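Local coordinates for protein predicted component of a thermophile-specific DNA repair system, contains a RAMP domain (PDB 4N0L) that probably binds crRNA as the Csm3 RAMP subunit of a type III-A CRISPR antiviral defence system, may act as an endonuclease, and carries a zinc ion, at residues G266-R278 with D327-R339. Sequence-based numbering, arbitrary orientation.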
loop_
_atom_site.group_PDB
_atom_site.type_symbol
_atom_site.label_atom_id
_atom_site.label_comp_id
_atom_site.label_asym_id
_atom_site.label_seq_id
_atom_site.Cartn_x
_atom_site.Cartn_y
_atom_site.Cartn_z
ATOM N N GLY A 266 6.952 13.184 -8.601
ATOM C CA GLY A 266 5.638 12.720 -9.006
ATOM C C GLY A 266 4.594 12.930 -7.927
ATOM O O GLY A 266 4.232 11.998 -7.210
ATOM N N ARG A 267 4.104 14.159 -7.818
ATOM C CA ARG A 267 3.112 14.499 -6.806
ATOM C C ARG A 267 1.747 13.972 -7.238
ATOM O O ARG A 267 1.340 14.162 -8.385
ATOM C CB ARG A 267 3.058 16.017 -6.591
ATOM C CG ARG A 267 4.409 16.669 -6.285
ATOM C CD ARG A 267 5.041 16.146 -5.000
ATOM N NE ARG A 267 6.428 16.588 -4.860
ATOM C CZ ARG A 267 7.201 16.323 -3.811
ATOM N NH1 ARG A 267 6.728 15.620 -2.792
ATOM N NH2 ARG A 267 8.451 16.767 -3.779
ATOM N N VAL A 268 1.039 13.304 -6.332
ATOM C CA VAL A 268 -0.216 12.656 -6.704
ATOM C C VAL A 268 -1.325 12.830 -5.678
ATOM O O VAL A 268 -1.078 13.114 -4.505
ATOM C CB VAL A 268 -0.036 11.129 -6.933
ATOM C CG1 VAL A 268 0.912 10.852 -8.093
ATOM C CG2 VAL A 268 0.426 10.440 -5.650
ATOM N N GLU A 269 -2.556 12.655 -6.146
ATOM C CA GLU A 269 -3.728 12.616 -5.288
ATOM C C GLU A 269 -4.410 11.272 -5.469
ATOM O O GLU A 269 -4.622 10.831 -6.600
ATOM C CB GLU A 269 -4.709 13.732 -5.640
ATOM C CG GLU A 269 -4.173 15.143 -5.516
ATOM C CD GLU A 269 -5.087 16.157 -6.189
ATOM O OE1 GLU A 269 -6.178 15.759 -6.651
ATOM O OE2 GLU A 269 -4.713 17.347 -6.262
ATOM N N PHE A 270 -4.761 10.618 -4.370
ATOM C CA PHE A 270 -5.582 9.419 -4.458
ATOM C C PHE A 270 -7.045 9.773 -4.236
ATOM O O PHE A 270 -7.488 9.946 -3.101
ATOM C CB PHE A 270 -5.124 8.366 -3.446
ATOM C CG PHE A 270 -3.737 7.851 -3.701
ATOM C CD1 PHE A 270 -2.647 8.392 -3.037
ATOM C CD2 PHE A 270 -3.522 6.831 -4.616
ATOM C CE1 PHE A 270 -1.369 7.921 -3.274
ATOM C CE2 PHE A 270 -2.246 6.354 -4.860
ATOM C CZ PHE A 270 -1.167 6.900 -4.188
ATOM N N ARG A 271 -7.797 9.865 -5.326
ATOM C CA ARG A 271 -9.203 10.227 -5.242
ATOM C C ARG A 271 -10.022 8.949 -5.151
ATOM O O ARG A 271 -10.257 8.272 -6.150
ATOM C CB ARG A 271 -9.624 11.065 -6.452
ATOM C CG ARG A 271 -8.971 12.439 -6.491
ATOM C CD ARG A 271 -9.302 13.200 -7.765
ATOM N NE ARG A 271 -8.751 14.554 -7.736
ATOM C CZ ARG A 271 -9.325 15.614 -8.294
ATOM N NH1 ARG A 271 -10.473 15.489 -8.948
ATOM N NH2 ARG A 271 -8.744 16.805 -8.208
ATOM N N ILE A 272 -10.440 8.619 -3.936
ATOM C CA ILE A 272 -11.080 7.341 -3.665
ATOM C C ILE A 272 -12.584 7.526 -3.523
ATOM O O ILE A 272 -13.061 8.130 -2.562
ATOM C CB ILE A 272 -10.504 6.691 -2.397
ATOM C CG1 ILE A 272 -8.993 6.503 -2.551
ATOM C CG2 ILE A 272 -11.194 5.367 -2.117
ATOM C CD1 ILE A 272 -8.279 6.130 -1.266
ATOM N N ALA A 273 -13.325 7.002 -4.492
ATOM C CA ALA A 273 -14.760 7.237 -4.574
ATOM C C ALA A 273 -15.564 6.288 -3.691
ATOM O O ALA A 273 -16.633 6.652 -3.195
ATOM C CB ALA A 273 -15.221 7.120 -6.018
ATOM N N ALA A 274 -15.052 5.080 -3.479
ATOM C CA ALA A 274 -15.805 4.083 -2.729
ATOM C C ALA A 274 -14.945 2.963 -2.156
ATOM O O ALA A 274 -13.898 2.615 -2.706
ATOM C CB ALA A 274 -16.893 3.489 -3.610
ATOM N N LEU A 275 -15.401 2.413 -1.034
ATOM C CA LEU A 275 -14.864 1.166 -0.500
ATOM C C LEU A 275 -15.870 0.051 -0.758
ATOM O O LEU A 275 -16.992 0.093 -0.253
ATOM C CB LEU A 275 -14.569 1.283 0.997
ATOM C CG LEU A 275 -13.212 1.819 1.466
ATOM C CD1 LEU A 275 -12.717 2.971 0.602
ATOM C CD2 LEU A 275 -13.300 2.242 2.923
ATOM N N CYS A 276 -15.462 -0.952 -1.528
ATOM C CA CYS A 276 -16.379 -2.000 -1.959
ATOM C C CYS A 276 -16.053 -3.342 -1.316
ATOM O O CYS A 276 -14.992 -3.918 -1.558
ATOM C CB CYS A 276 -16.355 -2.123 -3.484
ATOM S SG CYS A 276 -16.640 -0.558 -4.357
ATOM N N ALA A 277 -16.975 -3.837 -0.497
ATOM C CA ALA A 277 -16.717 -5.007 0.336
ATOM C C ALA A 277 -17.463 -6.258 -0.126
ATOM O O ALA A 277 -18.635 -6.199 -0.501
ATOM C CB ALA A 277 -17.073 -4.701 1.777
ATOM N N ARG A 278 -16.764 -7.389 -0.104
ATOM C CA ARG A 278 -17.383 -8.691 -0.332
ATOM C C ARG A 278 -16.896 -9.695 0.707
ATOM O O ARG A 278 -15.705 -9.998 0.775
ATOM C CB ARG A 278 -17.094 -9.205 -1.747
ATOM C CG ARG A 278 -17.706 -8.345 -2.839
ATOM C CD ARG A 278 -17.454 -8.898 -4.234
ATOM N NE ARG A 278 -16.077 -8.731 -4.687
ATOM C CZ ARG A 278 -15.724 -8.650 -5.967
ATOM N NH1 ARG A 278 -16.650 -8.710 -6.915
ATOM N NH2 ARG A 278 -14.449 -8.504 -6.301
ATOM N N ASP A 327 -20.657 15.330 1.328
ATOM C CA ASP A 327 -21.141 15.914 0.085
ATOM C C ASP A 327 -19.975 16.001 -0.895
ATOM O O ASP A 327 -19.539 17.089 -1.274
ATOM C CB ASP A 327 -21.755 17.294 0.337
ATOM C CG ASP A 327 -22.376 17.896 -0.911
ATOM O OD1 ASP A 327 -22.773 17.129 -1.813
ATOM O OD2 ASP A 327 -22.468 19.140 -0.986
ATOM N N ARG A 328 -19.474 14.835 -1.296
ATOM C CA ARG A 328 -18.273 14.724 -2.121
ATOM C C ARG A 328 -18.366 13.527 -3.055
ATOM O O ARG A 328 -19.022 12.535 -2.740
ATOM C CB ARG A 328 -17.020 14.575 -1.247
ATOM C CG ARG A 328 -16.828 15.622 -0.159
ATOM C CD ARG A 328 -16.050 16.808 -0.694
ATOM N NE ARG A 328 -14.765 16.376 -1.239
ATOM C CZ ARG A 328 -13.681 16.143 -0.503
ATOM N NH1 ARG A 328 -12.557 15.745 -1.082
ATOM N NH2 ARG A 328 -13.718 16.306 0.812
ATOM N N ALA A 329 -17.687 13.612 -4.193
ATOM C CA ALA A 329 -17.651 12.503 -5.137
ATOM C C ALA A 329 -16.569 11.507 -4.726
ATOM O O ALA A 329 -16.634 10.326 -5.066
ATOM C CB ALA A 329 -17.405 13.013 -6.549
ATOM N N TYR A 330 -15.587 11.999 -3.978
ATOM C CA TYR A 330 -14.473 11.183 -3.511
ATOM C C TYR A 330 -13.953 11.714 -2.181
ATOM O O TYR A 330 -14.168 12.876 -1.843
ATOM C CB TYR A 330 -13.345 11.162 -4.549
ATOM C CG TYR A 330 -12.608 12.481 -4.697
ATOM C CD1 TYR A 330 -11.539 12.806 -3.865
ATOM C CD2 TYR A 330 -12.992 13.408 -5.660
ATOM C CE1 TYR A 330 -10.872 14.012 -3.994
ATOM C CE2 TYR A 330 -12.328 14.618 -5.797
ATOM C CZ TYR A 330 -11.271 14.914 -4.961
ATOM O OH TYR A 330 -10.612 16.112 -5.097
ATOM N N LEU A 331 -13.263 10.863 -1.427
ATOM C CA LEU A 331 -12.530 11.323 -0.255
ATOM C C LEU A 331 -11.053 10.998 -0.420
ATOM O O LEU A 331 -10.691 9.980 -1.010
ATOM C CB LEU A 331 -13.080 10.695 1.029
ATOM C CG LEU A 331 -14.525 11.032 1.407
ATOM C CD1 LEU A 331 -14.934 10.324 2.690
ATOM C CD2 LEU A 331 -14.709 12.538 1.539
ATOM N N ARG A 332 -10.201 11.876 0.093
ATOM C CA ARG A 332 -8.766 11.645 0.077
ATOM C C ARG A 332 -8.425 10.658 1.196
ATOM O O ARG A 332 -9.217 10.500 2.127
ATOM C CB ARG A 332 -8.013 12.969 0.234
ATOM C CG ARG A 332 -8.212 13.922 -0.942
ATOM C CD ARG A 332 -7.243 13.635 -2.081
ATOM N NE ARG A 332 -5.852 13.861 -1.699
ATOM C CZ ARG A 332 -5.217 15.020 -1.843
ATOM N NH1 ARG A 332 -3.950 15.134 -1.466
ATOM N NH2 ARG A 332 -5.848 16.065 -2.360
ATOM N N PRO A 333 -7.264 9.977 1.101
ATOM C CA PRO A 333 -6.859 8.973 2.096
ATOM C C PRO A 333 -7.030 9.432 3.545
ATOM O O PRO A 333 -7.599 8.701 4.354
ATOM C CB PRO A 333 -5.382 8.749 1.773
ATOM C CG PRO A 333 -5.299 8.976 0.313
ATOM C CD PRO A 333 -6.284 10.072 0.001
ATOM N N GLU A 334 -6.560 10.636 3.851
ATOM C CA GLU A 334 -6.621 11.163 5.210
ATOM C C GLU A 334 -8.064 11.412 5.650
ATOM O O GLU A 334 -8.388 11.328 6.836
ATOM C CB GLU A 334 -5.808 12.456 5.304
ATOM C CG GLU A 334 -5.762 13.084 6.684
ATOM C CD GLU A 334 -5.095 14.446 6.675
ATOM O OE1 GLU A 334 -4.769 14.941 5.576
ATOM O OE2 GLU A 334 -4.897 15.020 7.768
ATOM N N GLU A 335 -8.936 11.695 4.689
ATOM C CA GLU A 335 -10.347 11.912 4.989
ATOM C C GLU A 335 -11.060 10.598 5.300
ATOM O O GLU A 335 -11.936 10.549 6.163
ATOM C CB GLU A 335 -11.036 12.633 3.828
ATOM C CG GLU A 335 -10.460 14.011 3.545
ATOM C CD GLU A 335 -11.199 14.738 2.441
ATOM O OE1 GLU A 335 -11.192 14.246 1.293
ATOM O OE2 GLU A 335 -11.787 15.803 2.721
ATOM N N TRP A 336 -10.681 9.536 4.598
ATOM C CA TRP A 336 -11.205 8.206 4.891
ATOM C C TRP A 336 -10.815 7.752 6.295
ATOM O O TRP A 336 -11.606 7.109 6.986
ATOM C CB TRP A 336 -10.720 7.189 3.858
ATOM C CG TRP A 336 -11.501 7.224 2.582
ATOM C CD1 TRP A 336 -11.109 7.772 1.396
ATOM C CD2 TRP A 336 -12.817 6.701 2.367
ATOM N NE1 TRP A 336 -12.095 7.614 0.452
ATOM C CE2 TRP A 336 -13.157 6.961 1.024
ATOM C CE3 TRP A 336 -13.742 6.034 3.179
ATOM C CZ2 TRP A 336 -14.378 6.580 0.473
ATOM C CZ3 TRP A 336 -14.955 5.657 2.631
ATOM C CH2 TRP A 336 -15.263 5.931 1.292
ATOM N N VAL A 337 -9.592 8.079 6.702
ATOM C CA VAL A 337 -9.105 7.733 8.033
ATOM C C VAL A 337 -10.000 8.327 9.113
ATOM O O VAL A 337 -10.455 7.625 10.015
ATOM C CB VAL A 337 -7.662 8.229 8.260
ATOM C CG1 VAL A 337 -7.271 8.084 9.723
ATOM C CG2 VAL A 337 -6.695 7.464 7.383
ATOM N N GLU A 338 -10.266 9.624 8.991
ATOM C CA GLU A 338 -11.051 10.364 9.973
ATOM C C GLU A 338 -12.460 9.803 10.151
ATOM O O GLU A 338 -13.098 10.029 11.177
ATOM C CB GLU A 338 -11.126 11.840 9.576
ATOM C CG GLU A 338 -9.862 12.626 9.892
ATOM C CD GLU A 338 -9.730 13.888 9.061
ATOM O OE1 GLU A 338 -10.709 14.261 8.377
ATOM O OE2 GLU A 338 -8.645 14.505 9.087
ATOM N N ARG A 339 -12.938 9.067 9.153
ATOM C CA ARG A 339 -14.298 8.541 9.174
ATOM C C ARG A 339 -14.328 7.013 9.211
ATOM O O ARG A 339 -15.319 6.400 8.818
ATOM C CB ARG A 339 -15.071 9.043 7.955
ATOM C CG ARG A 339 -15.325 10.539 7.966
ATOM C CD ARG A 339 -15.573 11.073 6.564
ATOM N NE ARG A 339 -15.716 12.527 6.555
ATOM C CZ ARG A 339 -14.696 13.379 6.611
ATOM N NH1 ARG A 339 -13.452 12.926 6.682
ATOM N NH2 ARG A 339 -14.922 14.686 6.600
HETATM O O HOH W 1 -4.580 17.999 -3.601
HETATM O O HOH W 2 -7.803 16.172 -4.716
#
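Ile272 and Leu331 pair as a single antiparallel, hydrogen-bonded beta bridge, at which the run into helix 333-338 touches strand 268-278 of the RRM-like sheet. Ile272 N donates to Leu331 O (3.2 Å), and Leu331 N donates back to Ile272 O at 3.0 Å. Trp336 NE1 meets the same Ile272 O at 3.2 Å, from the other face of the carbonyl, and the oxygen lies in the indole plane; two donors thus grip this oxygen, and the in-plane NE1 bond, with a leucine against each face, sets how the indole is turned. Leu275 CD1 stands over one indole face, 3.8 Å from the centroid of the six-membered ring and almost on its normal, while Leu331 CB covers the opposite face. Toward the start of the strand, Pro333 CG rests against Phe270 CB at 3.8 Å; helix 238-255 backs this apolar side through Val252 on Phe270 and Met246 on Trp336. Next to the bridge, the Tyr330 ring lies over Arg271. With chi1 at 70°, Tyr330 CG sits between its own backbone N and carbonyl carbon, and the ring runs along the extended arginine: CG of Arg271 makes a CH-pi contact over its face, and Tyr330 OH lies above the guanidinium centre, the two planes 19° apart. That guanidinium grips Glu269 OE1 side-on through NE and NH2, and Arg271 NH1 pairs with Glu304. Arg332, bent at chi2 and chi3, lays its guanidinium over Glu269 CG, while its NE forms a salt bridge with Glu253. One water links Arg332 NH2 (2.6 Å) to Glu269 OE2, the latter bond being weak; a second, weakly bonded to Glu269 OE1 and Arg332 NH2, is hydrogen-bonded to Tyr330 OH at 2.8 Å.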